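Local coordinates for protein cystathionine beta-lyases/cystathionine gamma-synthases (Corynebacterium glutamicum, PDB 5X5H) that probably catalyses the pyridoxal-phosphate-dependent condensation of O-succinyl-L-homoserine with L-cysteine to L,L-cystathionine and succinate in methionine biosynthesis, at residues A[261-266]-A[299-304]. Residues are numbered along the deposited sequence; the frame is centred on the assembly and turned at random.
Sequences HCDNAE and MKRFGG
Arg301 turns its CG opposite its own carbonyl carbon (chi1 -55°) and then bends at chi3 (58°), a fold that lays the guanidinium over Cys262 and puts NH2 between the carboxylates of Asp263 and Glu266. Cys262 CB sits over the centre of one guanidinium face, 3.5 Å from Arg301 CZ, while both acidic groups come in at the edge. Arg301 NH2 is gripped twice. It meets Asp263 OD1 at 2.7 Å, on the anti side of that carboxylate. Its second bond, to Glu266 OE2 at 2.9 Å, comes from above the carboxylate plane. Even so, this second bond is fairly straight (161°). Asp263 OD1 also takes a weak bond from Arg301 NH1, which has a further salt bridge to Asp259, one turn earlier on the helix. The arginine charge is likely to keep the three carboxylates ionised.

Two waters extend the grip of Glu266 OE2. One donates to it and accepts from the backbone N of Phe302, 2.9 Å away from the water; the other joins it to Arg301 NE. OE2 thereby holds Arg301 NH2 directly, and NE and the N of Phe302 by way of water.

Beneath this polar network the packing is close. Cys262 SG rests 3.5 Å from Gly303 N, and Ala265 CB lies 3.4 Å from Gly303 O, which is hydrogen-bonded to Tyr283. Gly303 adopts a positive phi, a backbone shape natural to glycine; Gly304 CA lies 3.9 Å from Ala265 CB. A salt-bridge network, and close packing of Cys262 and Ala265 on the Gly303-Gly304 backbone, thus join helix 254-273 to the loop leading into strand 305-310 of the sheet in the C-terminal domain of this fold-type I PLP enzyme of the Cys/Met metabolism family.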
loop_
_atom_site.group_PDB
_atom_site.type_symbol
_atom_site.label_atom_id
_atom_site.label_comp_id
_atom_site.label_asym_id
_atom_site.label_seq_id
_atom_site.Cartn_x
_atom_site.Cartn_y
_atom_site.Cartn_z
ATOM N N HIS A 261 18.196 6.001 -19.845
ATOM C CA HIS A 261 18.655 7.276 -19.264
ATOM C C HIS A 261 20.012 7.647 -19.946
ATOM O O HIS A 261 20.236 8.828 -20.275
ATOM C CB HIS A 261 18.967 7.099 -17.771
ATOM C CG HIS A 261 17.805 7.055 -16.839
ATOM N ND1 HIS A 261 16.964 8.111 -16.668
ATOM C CD2 HIS A 261 17.396 6.053 -15.978
ATOM C CE1 HIS A 261 16.068 7.743 -15.736
ATOM N NE2 HIS A 261 16.301 6.513 -15.318
ATOM N N CYS A 262 20.918 6.713 -20.081
ATOM C CA CYS A 262 22.271 7.002 -20.608
ATOM C C CYS A 262 22.157 7.285 -22.111
ATOM O O CYS A 262 22.769 8.271 -22.570
ATOM C CB CYS A 262 23.164 5.821 -20.412
ATOM S SG CYS A 262 23.676 5.568 -18.686
ATOM N N ASP A 263 21.365 6.527 -22.855
ATOM C CA ASP A 263 21.124 6.843 -24.289
ATOM C C ASP A 263 20.662 8.287 -24.396
ATOM O O ASP A 263 21.115 9.033 -25.301
ATOM C CB ASP A 263 20.149 5.899 -24.941
ATOM C CG ASP A 263 20.700 4.468 -25.174
ATOM O OD1 ASP A 263 21.888 4.195 -25.014
ATOM O OD2 ASP A 263 19.785 3.633 -25.515
ATOM N N ASN A 264 19.688 8.672 -23.636
ATOM C CA ASN A 264 19.069 9.971 -23.736
ATOM C C ASN A 264 20.075 11.037 -23.298
ATOM O O ASN A 264 20.171 12.081 -23.960
ATOM C CB ASN A 264 17.842 10.028 -22.854
ATOM C CG ASN A 264 16.636 9.355 -23.524
ATOM O OD1 ASN A 264 16.612 8.989 -24.685
ATOM N ND2 ASN A 264 15.506 9.267 -22.705
ATOM N N ALA A 265 20.733 10.839 -22.188
ATOM C CA ALA A 265 21.647 11.887 -21.676
ATOM C C ALA A 265 22.804 12.107 -22.697
ATOM O O ALA A 265 23.188 13.282 -22.827
ATOM C CB ALA A 265 22.173 11.537 -20.330
ATOM N N GLU A 266 23.343 11.063 -23.293
ATOM C CA GLU A 266 24.425 11.255 -24.297
ATOM C C GLU A 266 23.907 12.198 -25.384
ATOM O O GLU A 266 24.671 13.147 -25.777
ATOM C CB GLU A 266 24.827 9.933 -24.891
ATOM C CG GLU A 266 25.582 9.030 -23.981
ATOM C CD GLU A 266 25.686 7.566 -24.483
ATOM O OE1 GLU A 266 25.217 7.272 -25.638
ATOM O OE2 GLU A 266 26.290 6.723 -23.785
ATOM N N MET A 299 33.390 3.166 -15.094
ATOM C CA MET A 299 31.956 3.226 -15.293
ATOM C C MET A 299 31.610 2.501 -16.605
ATOM O O MET A 299 32.297 2.715 -17.665
ATOM C CB MET A 299 31.461 4.615 -15.408
ATOM C CG MET A 299 31.751 5.539 -14.209
ATOM S SD MET A 299 31.116 7.199 -14.329
ATOM C CE MET A 299 29.328 6.844 -14.194
ATOM N N LYS A 300 30.531 1.691 -16.646
ATOM C CA LYS A 300 30.095 1.037 -17.819
ATOM C C LYS A 300 29.535 1.991 -18.848
ATOM O O LYS A 300 29.738 1.806 -20.067
ATOM C CB LYS A 300 28.994 0.016 -17.468
ATOM C CG LYS A 300 28.388 -0.807 -18.592
ATOM C CD LYS A 300 27.212 -1.706 -18.176
ATOM C CE LYS A 300 27.020 -2.725 -19.300
ATOM N NZ LYS A 300 25.757 -3.449 -19.037
ATOM N N ARG A 301 28.827 3.011 -18.367
ATOM C CA ARG A 301 28.293 4.093 -19.163
ATOM C C ARG A 301 28.393 5.330 -18.269
ATOM O O ARG A 301 28.724 5.253 -17.130
ATOM C CB ARG A 301 26.863 3.872 -19.655
ATOM C CG ARG A 301 26.787 2.544 -20.412
ATOM C CD ARG A 301 25.574 2.336 -21.224
ATOM N NE ARG A 301 25.419 3.401 -22.233
ATOM C CZ ARG A 301 24.303 3.614 -22.840
ATOM N NH1 ARG A 301 23.250 2.880 -22.632
ATOM N NH2 ARG A 301 24.242 4.609 -23.689
ATOM N N PHE A 302 28.001 6.483 -18.789
ATOM C CA PHE A 302 28.356 7.763 -18.111
ATOM C C PHE A 302 27.229 8.428 -17.415
ATOM O O PHE A 302 27.357 9.527 -16.846
ATOM C CB PHE A 302 28.979 8.684 -19.190
ATOM C CG PHE A 302 30.216 8.123 -19.740
ATOM C CD1 PHE A 302 31.372 8.139 -19.039
ATOM C CD2 PHE A 302 30.220 7.632 -21.009
ATOM C CE1 PHE A 302 32.606 7.684 -19.585
ATOM C CE2 PHE A 302 31.421 7.196 -21.579
ATOM C CZ PHE A 302 32.574 7.218 -20.857
ATOM N N GLY A 303 26.037 7.770 -17.373
ATOM C CA GLY A 303 24.980 8.153 -16.498
ATOM C C GLY A 303 23.887 8.989 -17.141
ATOM O O GLY A 303 23.886 9.386 -18.322
ATOM N N GLY A 304 22.865 9.248 -16.365
ATOM C CA GLY A 304 21.741 10.033 -16.764
ATOM C C GLY A 304 21.682 11.504 -16.379
ATOM O O GLY A 304 20.716 12.195 -16.712
HETATM O O HOH W 1 26.459 7.194 -21.110
HETATM O O HOH W 2 28.005 4.621 -23.242
#